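Local coordinates for protein pyruvate kinase (Toxoplasma gondii, PDB 3GG8) that catalyses the last step of glycolysis, transferring the phosphoryl group of phosphoenolpyruvate to ADP to give pyruvate and ATP, at residues C42-A47 with N63-N68; W49-L54 with Q85-Q90; A97-T102 with C222-A227. One frame throughout, in Å; residues are numbered along the deposited sequence.

In the fold
Three contacts in one half of the eight-stranded pyruvate kinase TIM barrel illustrate how a beta/alpha barrel is built up from repeated neighbour-to-neighbour packing. Interaction 1 pairs strands 39-43 and 62-68, and interaction 3 pairs strands 97-101 and 224-227, their centres about 11 Å apart; a salt bridge between Arg-66 and Asp-101 ties them together. Together they close part of the sheet wall, while interaction 2 joins helices 51-60 and 74-90 outside it. Its centre is about 12 Å from that of interaction 1, which it touches through Met-44 and Leu-54, and about 19 Å from that of interaction 3, without touch. Along the chain its segments alternate with those of interaction 1; interaction 3 opens after both have closed.

Interaction 1 (C42-A47 with N63-N68); sequences CTMGPA and NVCRLN
Thr-43 and Arg-66 are bridge partners on neighbouring strands, their side chains lying side by side on one face of the sheet. The arginine chain is extended from CG to NE, with CG anti to the backbone N (chi1 170°), and this carries the guanidinium past the threonine hydroxyl. Arg-66 NH1 donates to Thr-43 OG1 over 2.8 Å, with the acceptor close to the guanidinium plane, while Thr-43 CG2 lies 3.2 Å from the same NH1. OG1 is also bonded to the backbone O of Leu-346, and Arg-66 NE has Asp-101 as its partner. Beside this close pairing runs a regular ladder: Cys-42 N bonds to Val-64 O, Arg-66 N to Cys-42 O and Met-44 N to Arg-66 O. The strands are the first two of the TIM barrel, joined through helix 51-60 in a beta-alpha-beta crossover. On the other face Met-44, bent at chi2 and chi3, brings SD to 4.0 Å from Cys-65 CB and CG to 3.8 Å from Leu-67 CD2, against helix 74-90. The far end is looser: beyond Met-44 N direct bonding stops, and towards partly exposed Asn-68 one water stands between the strands, donating to Met-44 O (2.7 Å) and accepting from Asn-68 N (3.0 Å).

Interaction 2 (W49-L54 with Q85-Q90); sequences WNVDTL and QEAMKQ
Val-51, in the first turn of helix 51-60, turns both methyl groups to helix 74-90. The apolar contacts come first. With CG1 anti to the backbone N (chi1 175°), the valine splits its two branches between different partners: Val-51 CG2 rests 3.9 Å from Glu-86 CB, while Val-51 CG1 comes within 4.3 Å of Ala-87 CB. One turn further on, Leu-54 adds its CB, which lies 3.8 Å from Ala-87 CB, so the small alanine is approached by both residues and the backbones come close, 5.3 Å between the CA atoms of Val-51 and Ala-87. Leu-54 and Ala-87 mark the buried side, with Ile-84 touching the leucine and Val-55 the alanine. Contacts of carbon with polar groups form the second kind. The Gln-90 side chain, extended beyond CG, passes Val-51 at a slant and brings Gln-90 NE2 to 3.6 Å from Val-51 CG1. The third kind is electrostatic and stays within one helix: Glu-86, bent at chi2, leads its carboxylate away from Val-51, and Lys-89 NZ meets Glu-86 OE1 at 3.2 Å from above the carboxylate plane in a salt bridge at the solvent-exposed side of helix 74-90. Such side-by-side packing of successive helices belongs to the outer layer of a TIM barrel.

Interaction 3 (A97-T102 with C222-A227); sequences AILLDT and CNFIAA
Leu-99 reaches across to strand 224-227 on the face it shares with Phe-224 and Ala-226. Leu-99 CB lies 4.1 Å from Phe-224 CB; CG, set anti to the backbone N (chi1 180°), stands between Ala-226 CB and Phe-224 CB; then the branches part, CD1 to Phe-224 CB (3.9 Å) and CD2 to Ala-226 CB (3.6 Å). The Phe-224 ring itself points an edge at Ala-97 CB. On the other face Leu-100 and Ile-225 run side by side, with Leu-100 CB 4.0 Å from Ile-225 CD1. The backbones are joined in parallel register from Leu-100 N to Phe-224 O through to Thr-102 N and Ala-226 O (2.9 Å). At the start of the pair the pattern changes: Ile-98 O accepts two N-H groups, from Asn-223 (2.8 Å) and Phe-224 (3.2 Å), both in its carbonyl plane, and the Asn-223 side chain substitutes for a backbone acceptor, OD1 taking Ile-98 N in its own carbonyl plane at 2.9 Å. These are the third and fourth strands of the TIM barrel, flanked by strands 62-68 and 251-256; helix 207-217 packs against Cys-222 and Ile-225, and Asp-101 OD2, besides Arg-66, forms a salt bridge with Lys-255 of strand 251-256.

Interaction 1 (C42-A47 with N63-N68)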
loop_
_atom_site.group_PDB
_atom_site.type_symbol
_atom_site.label_atom_id
_atom_site.label_comp_id
_atom_site.label_asym_id
_atom_site.label_seq_id
_atom_site.Cartn_x
_atom_site.Cartn_y
_atom_site.Cartn_z
ATOM N N CYS C 42 0.433 -32.367 24.461
ATOM C CA CYS C 42 -0.291 -33.124 25.495
ATOM C C CYS C 42 0.647 -33.583 26.592
ATOM O O CYS C 42 1.731 -34.124 26.327
ATOM C CB CYS C 42 -0.984 -34.336 24.889
ATOM S SG CYS C 42 -2.232 -33.898 23.651
ATOM N N THR C 43 0.229 -33.325 27.827
ATOM C CA THR C 43 0.981 -33.723 29.016
ATOM C C THR C 43 0.616 -35.161 29.362
ATOM O O THR C 43 -0.567 -35.509 29.472
ATOM C CB THR C 43 0.686 -32.778 30.200
ATOM O OG1 THR C 43 1.046 -31.450 29.823
ATOM C CG2 THR C 43 1.483 -33.153 31.457
ATOM N N MET C 44 1.653 -35.984 29.520
ATOM C CA MET C 44 1.515 -37.376 29.902
ATOM C C MET C 44 1.126 -37.475 31.364
ATOM O O MET C 44 1.502 -36.622 32.159
ATOM C CB MET C 44 2.870 -38.070 29.712
ATOM C CG MET C 44 3.378 -37.976 28.285
ATOM S SD MET C 44 2.304 -38.871 27.123
ATOM C CE MET C 44 1.029 -37.673 26.668
ATOM N N GLY C 45 0.400 -38.532 31.713
ATOM C CA GLY C 45 -0.061 -38.725 33.086
ATOM C C GLY C 45 -0.917 -39.967 33.193
ATOM O O GLY C 45 -1.113 -40.657 32.194
ATOM N N PRO C 46 -1.449 -40.259 34.399
ATOM C CA PRO C 46 -2.231 -41.491 34.621
ATOM C C PRO C 46 -3.454 -41.652 33.710
ATOM O O PRO C 46 -3.807 -42.787 33.339
ATOM C CB PRO C 46 -2.688 -41.372 36.089
ATOM C CG PRO C 46 -1.708 -40.457 36.735
ATOM C CD PRO C 46 -1.305 -39.463 35.636
ATOM N N ALA C 47 -4.101 -40.537 33.375
ATOM C CA ALA C 47 -5.284 -40.549 32.534
ATOM C C ALA C 47 -4.975 -40.979 31.094
ATOM O O ALA C 47 -5.874 -41.411 30.368
ATOM C CB ALA C 47 -5.941 -39.191 32.550
ATOM N N ASN C 63 0.648 -34.066 18.777
ATOM C CA ASN C 63 1.919 -33.987 18.061
ATOM C C ASN C 63 3.121 -34.015 18.991
ATOM O O ASN C 63 4.228 -34.386 18.590
ATOM C CB ASN C 63 1.981 -32.710 17.211
ATOM C CG ASN C 63 0.746 -32.503 16.365
ATOM O OD1 ASN C 63 0.036 -31.513 16.541
ATOM N ND2 ASN C 63 0.489 -33.422 15.422
ATOM N N VAL C 64 2.913 -33.582 20.233
ATOM C CA VAL C 64 4.014 -33.485 21.197
ATOM C C VAL C 64 3.566 -34.058 22.536
ATOM O O VAL C 64 2.439 -33.794 22.979
ATOM C CB VAL C 64 4.484 -32.011 21.405
ATOM C CG1 VAL C 64 5.658 -31.932 22.401
ATOM C CG2 VAL C 64 4.843 -31.326 20.041
ATOM N N CYS C 65 4.469 -34.826 23.154
ATOM C CA CYS C 65 4.295 -35.388 24.493
ATOM C C CYS C 65 5.171 -34.686 25.536
ATOM O O CYS C 65 6.400 -34.814 25.516
ATOM C CB CYS C 65 4.632 -36.878 24.486
ATOM S SG CYS C 65 3.639 -37.804 23.306
ATOM N N ARG C 66 4.504 -33.988 26.450
ATOM C CA ARG C 66 5.117 -33.314 27.582
ATOM C C ARG C 66 5.234 -34.230 28.797
ATOM O O ARG C 66 4.233 -34.764 29.280
ATOM C CB ARG C 66 4.290 -32.090 27.968
ATOM C CG ARG C 66 4.716 -31.438 29.291
ATOM C CD ARG C 66 4.047 -30.081 29.419
ATOM N NE ARG C 66 4.373 -29.364 30.656
ATOM C CZ ARG C 66 3.620 -29.382 31.754
ATOM N NH1 ARG C 66 2.493 -30.094 31.777
ATOM N NH2 ARG C 66 3.991 -28.688 32.831
ATOM N N LEU C 67 6.464 -34.416 29.269
ATOM C CA LEU C 67 6.739 -35.076 30.527
ATOM C C LEU C 67 6.966 -33.993 31.584
ATOM O O LEU C 67 7.967 -33.276 31.548
ATOM C CB LEU C 67 7.996 -35.917 30.402
ATOM C CG LEU C 67 8.157 -36.885 29.226
ATOM C CD1 LEU C 67 9.568 -37.463 29.231
ATOM C CD2 LEU C 67 7.083 -37.981 29.272
ATOM N N ASN C 68 6.017 -33.856 32.504
ATOM C CA ASN C 68 6.137 -32.917 33.602
ATOM C C ASN C 68 7.017 -33.412 34.759
ATOM O O ASN C 68 6.540 -34.128 35.644
ATOM C CB ASN C 68 4.754 -32.525 34.123
ATOM C CG ASN C 68 4.829 -31.438 35.164
ATOM O OD1 ASN C 68 5.924 -30.987 35.525
ATOM N ND2 ASN C 68 3.681 -31.018 35.670
HETATM O O HOH W 1 4.128 -36.204 32.644
#

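Interaction 2 (W49-L54 with Q85-Q90)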
loop_
_atom_site.group_PDB
_atom_site.type_symbol
_atom_site.label_atom_id
_atom_site.label_comp_id
_atom_site.label_asym_id
_atom_site.label_seq_id
_atom_site.Cartn_x
_atom_site.Cartn_y
_atom_site.Cartn_z
ATOM N N TRP C 49 -2.092 -42.986 30.573
ATOM C CA TRP C 49 -1.044 -43.921 30.872
ATOM C C TRP C 49 -0.920 -45.012 29.800
ATOM O O TRP C 49 0.192 -45.346 29.377
ATOM C CB TRP C 49 -1.304 -44.552 32.246
ATOM C CG TRP C 49 -0.578 -45.811 32.438
ATOM C CD1 TRP C 49 0.765 -45.964 32.713
ATOM C CD2 TRP C 49 -1.130 -47.130 32.369
ATOM N NE1 TRP C 49 1.071 -47.304 32.816
ATOM C CE2 TRP C 49 -0.074 -48.036 32.604
ATOM C CE3 TRP C 49 -2.417 -47.633 32.129
ATOM C CZ2 TRP C 49 -0.266 -49.417 32.602
ATOM C CZ3 TRP C 49 -2.607 -49.010 32.126
ATOM C CH2 TRP C 49 -1.534 -49.885 32.358
ATOM N N ASN C 50 -2.039 -45.573 29.358
ATOM C CA ASN C 50 -1.915 -46.740 28.499
ATOM C C ASN C 50 -1.836 -46.497 26.994
ATOM O O ASN C 50 -2.344 -45.502 26.476
ATOM C CB ASN C 50 -2.870 -47.876 28.892
ATOM C CG ASN C 50 -4.304 -47.584 28.573
ATOM O OD1 ASN C 50 -4.765 -46.457 28.716
ATOM N ND2 ASN C 50 -5.035 -48.615 28.154
ATOM N N VAL C 51 -1.150 -47.423 26.329
ATOM C CA VAL C 51 -0.856 -47.358 24.907
ATOM C C VAL C 51 -2.106 -47.107 24.063
ATOM O O VAL C 51 -2.058 -46.355 23.092
ATOM C CB VAL C 51 -0.148 -48.647 24.431
ATOM C CG1 VAL C 51 0.052 -48.636 22.921
ATOM C CG2 VAL C 51 1.181 -48.824 25.161
ATOM N N ASP C 52 -3.210 -47.749 24.435
ATOM C CA ASP C 52 -4.458 -47.623 23.702
ATOM C C ASP C 52 -4.955 -46.165 23.637
ATOM O O ASP C 52 -5.387 -45.703 22.579
ATOM C CB ASP C 52 -5.527 -48.535 24.299
ATOM C CG ASP C 52 -6.849 -48.425 23.567
ATOM O OD1 ASP C 52 -7.793 -47.809 24.120
ATOM O OD2 ASP C 52 -6.935 -48.918 22.418
ATOM N N THR C 53 -4.885 -45.441 24.754
ATOM C CA THR C 53 -5.357 -44.063 24.751
ATOM C C THR C 53 -4.326 -43.112 24.123
ATOM O O THR C 53 -4.692 -42.088 23.555
ATOM C CB THR C 53 -5.917 -43.563 26.136
ATOM O OG1 THR C 53 -4.977 -42.715 26.785
ATOM C CG2 THR C 53 -6.286 -44.708 27.055
ATOM N N LEU C 54 -3.042 -43.450 24.218
ATOM C CA LEU C 54 -2.025 -42.669 23.520
ATOM C C LEU C 54 -2.243 -42.739 22.000
ATOM O O LEU C 54 -2.165 -41.720 21.305
ATOM C CB LEU C 54 -0.619 -43.133 23.884
ATOM C CG LEU C 54 -0.114 -42.830 25.297
ATOM C CD1 LEU C 54 1.238 -43.498 25.507
ATOM C CD2 LEU C 54 -0.073 -41.310 25.591
ATOM N N GLN C 85 6.653 -44.975 22.760
ATOM C CA GLN C 85 7.340 -45.725 21.708
ATOM C C GLN C 85 6.479 -46.870 21.166
ATOM O O GLN C 85 6.540 -47.187 19.980
ATOM C CB GLN C 85 8.695 -46.241 22.212
ATOM C CG GLN C 85 9.719 -45.128 22.446
ATOM C CD GLN C 85 10.979 -45.598 23.164
ATOM O OE1 GLN C 85 11.017 -46.680 23.781
ATOM N NE2 GLN C 85 12.028 -44.776 23.097
ATOM N N GLU C 86 5.666 -47.466 22.035
ATOM C CA GLU C 86 4.743 -48.521 21.629
ATOM C C GLU C 86 3.573 -47.976 20.823
ATOM O O GLU C 86 3.202 -48.556 19.806
ATOM C CB GLU C 86 4.239 -49.325 22.833
ATOM C CG GLU C 86 5.260 -50.310 23.400
ATOM C CD GLU C 86 5.816 -51.260 22.345
ATOM O OE1 GLU C 86 7.051 -51.461 22.318
ATOM O OE2 GLU C 86 5.025 -51.800 21.536
ATOM N N ALA C 87 2.994 -46.867 21.279
ATOM C CA ALA C 87 1.941 -46.178 20.524
ATOM C C ALA C 87 2.399 -45.853 19.093
ATOM O O ALA C 87 1.665 -46.064 18.130
ATOM C CB ALA C 87 1.508 -44.910 21.253
ATOM N N MET C 88 3.623 -45.352 18.970
ATOM C CA MET C 88 4.203 -45.007 17.678
ATOM C C MET C 88 4.458 -46.224 16.802
ATOM O O MET C 88 4.584 -46.091 15.587
ATOM C CB MET C 88 5.500 -44.214 17.863
ATOM C CG MET C 88 5.292 -42.768 18.358
ATOM S SD MET C 88 6.856 -41.878 18.615
ATOM C CE MET C 88 7.595 -41.999 16.990
ATOM N N LYS C 89 4.537 -47.409 17.406
ATOM C CA LYS C 89 4.688 -48.637 16.624
ATOM C C LYS C 89 3.381 -48.981 15.920
ATOM O O LYS C 89 3.382 -49.555 14.833
ATOM C CB LYS C 89 5.181 -49.789 17.494
ATOM C CG LYS C 89 6.683 -49.766 17.663
ATOM C CD LYS C 89 7.150 -50.631 18.806
ATOM C CE LYS C 89 8.664 -50.755 18.774
ATOM N NZ LYS C 89 9.257 -50.772 20.137
ATOM N N GLN C 90 2.274 -48.583 16.543
ATOM C CA GLN C 90 0.934 -48.777 15.992
ATOM C C GLN C 90 0.591 -47.705 14.963
ATOM O O GLN C 90 -0.303 -47.891 14.144
ATOM C CB GLN C 90 -0.099 -48.768 17.122
ATOM C CG GLN C 90 0.126 -49.844 18.168
ATOM C CD GLN C 90 -1.130 -50.181 18.940
ATOM O OE1 GLN C 90 -2.245 -49.977 18.459
ATOM N NE2 GLN C 90 -0.955 -50.712 20.145
#

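Interaction 3 (A97-T102 with C222-A227)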
loop_
_atom_site.group_PDB
_atom_site.type_symbol
_atom_site.label_atom_id
_atom_site.label_comp_id
_atom_site.label_asym_id
_atom_site.label_seq_id
_atom_site.Cartn_x
_atom_site.Cartn_y
_atom_site.Cartn_z
ATOM N N ALA C 97 7.009 -35.662 19.077
ATOM C CA ALA C 97 8.182 -35.168 19.799
ATOM C C ALA C 97 7.947 -35.342 21.286
ATOM O O ALA C 97 6.803 -35.371 21.750
ATOM C CB ALA C 97 8.465 -33.716 19.462
ATOM N N ILE C 98 9.045 -35.473 22.020
ATOM C CA ILE C 98 9.023 -35.610 23.473
ATOM C C ILE C 98 9.689 -34.381 24.104
ATOM O O ILE C 98 10.809 -34.016 23.748
ATOM C CB ILE C 98 9.673 -36.940 23.909
ATOM C CG1 ILE C 98 8.902 -38.120 23.286
ATOM C CG2 ILE C 98 9.704 -37.064 25.429
ATOM C CD1 ILE C 98 9.566 -39.477 23.496
ATOM N N LEU C 99 8.936 -33.715 24.982
ATOM C CA LEU C 99 9.364 -32.511 25.679
ATOM C C LEU C 99 9.516 -32.810 27.183
ATOM O O LEU C 99 8.548 -33.232 27.819
ATOM C CB LEU C 99 8.318 -31.396 25.419
ATOM C CG LEU C 99 8.439 -29.975 26.010
ATOM C CD1 LEU C 99 8.164 -28.891 24.963
ATOM C CD2 LEU C 99 7.511 -29.756 27.204
ATOM N N LEU C 100 10.728 -32.634 27.737
ATOM C CA LEU C 100 10.942 -32.672 29.193
ATOM C C LEU C 100 10.672 -31.279 29.790
ATOM O O LEU C 100 11.293 -30.300 29.384
ATOM C CB LEU C 100 12.375 -33.108 29.507
ATOM C CG LEU C 100 12.830 -33.462 30.928
ATOM C CD1 LEU C 100 14.184 -34.130 30.865
ATOM C CD2 LEU C 100 12.908 -32.255 31.860
ATOM N N ASP C 101 9.733 -31.189 30.726
ATOM C CA ASP C 101 9.403 -29.915 31.385
ATOM C C ASP C 101 9.951 -29.943 32.814
ATOM O O ASP C 101 9.459 -30.685 33.661
ATOM C CB ASP C 101 7.883 -29.673 31.369
ATOM C CG ASP C 101 7.484 -28.295 31.922
ATOM O OD1 ASP C 101 8.154 -27.792 32.863
ATOM O OD2 ASP C 101 6.480 -27.713 31.432
ATOM N N THR C 102 10.976 -29.138 33.077
ATOM C CA THR C 102 11.700 -29.227 34.344
ATOM C C THR C 102 10.842 -28.762 35.545
ATOM O O THR C 102 9.875 -27.976 35.390
ATOM C CB THR C 102 13.051 -28.459 34.302
ATOM O OG1 THR C 102 12.797 -27.075 34.098
ATOM C CG2 THR C 102 13.969 -28.969 33.171
ATOM N N CYS C 222 14.563 -37.312 24.499
ATOM C CA CYS C 222 13.742 -36.099 24.542
ATOM C C CYS C 222 14.263 -35.131 23.470
ATOM O O CYS C 222 15.475 -35.028 23.262
ATOM C CB CYS C 222 13.785 -35.462 25.922
ATOM S SG CYS C 222 13.086 -36.513 27.199
ATOM N N ASN C 223 13.343 -34.475 22.766
ATOM C CA ASN C 223 13.719 -33.570 21.680
ATOM C C ASN C 223 13.751 -32.119 22.128
ATOM O O ASN C 223 14.428 -31.296 21.520
ATOM C CB ASN C 223 12.788 -33.729 20.466
ATOM C CG ASN C 223 12.512 -35.180 20.138
ATOM O OD1 ASN C 223 11.430 -35.698 20.434
ATOM N ND2 ASN C 223 13.498 -35.855 19.546
ATOM N N PHE C 224 13.004 -31.816 23.187
ATOM C CA PHE C 224 12.960 -30.482 23.744
ATOM C C PHE C 224 13.127 -30.524 25.254
ATOM O O PHE C 224 12.692 -31.475 25.911
ATOM C CB PHE C 224 11.607 -29.809 23.463
ATOM C CG PHE C 224 11.311 -29.552 22.009
ATOM C CD1 PHE C 224 11.658 -28.326 21.416
ATOM C CD2 PHE C 224 10.616 -30.494 21.247
ATOM C CE1 PHE C 224 11.357 -28.053 20.072
ATOM C CE2 PHE C 224 10.312 -30.237 19.896
ATOM C CZ PHE C 224 10.681 -29.007 19.313
ATOM N N ILE C 225 13.735 -29.469 25.798
ATOM C CA ILE C 225 13.629 -29.154 27.216
ATOM C C ILE C 225 12.783 -27.882 27.357
ATOM O O ILE C 225 13.077 -26.857 26.746
ATOM C CB ILE C 225 15.008 -28.927 27.893
ATOM C CG1 ILE C 225 16.015 -30.055 27.584
ATOM C CG2 ILE C 225 14.854 -28.695 29.400
ATOM C CD1 ILE C 225 15.724 -31.435 28.190
ATOM N N ALA C 226 11.715 -27.966 28.132
ATOM C CA ALA C 226 10.985 -26.778 28.539
ATOM C C ALA C 226 11.462 -26.477 29.947
ATOM O O ALA C 226 11.354 -27.324 30.821
ATOM C CB ALA C 226 9.475 -27.012 28.509
ATOM N N ALA C 227 12.037 -25.293 30.154
ATOM C CA ALA C 227 12.679 -24.976 31.422
ATOM C C ALA C 227 11.759 -24.039 32.200
ATOM O O ALA C 227 11.509 -22.918 31.781
ATOM C CB ALA C 227 14.027 -24.333 31.178
#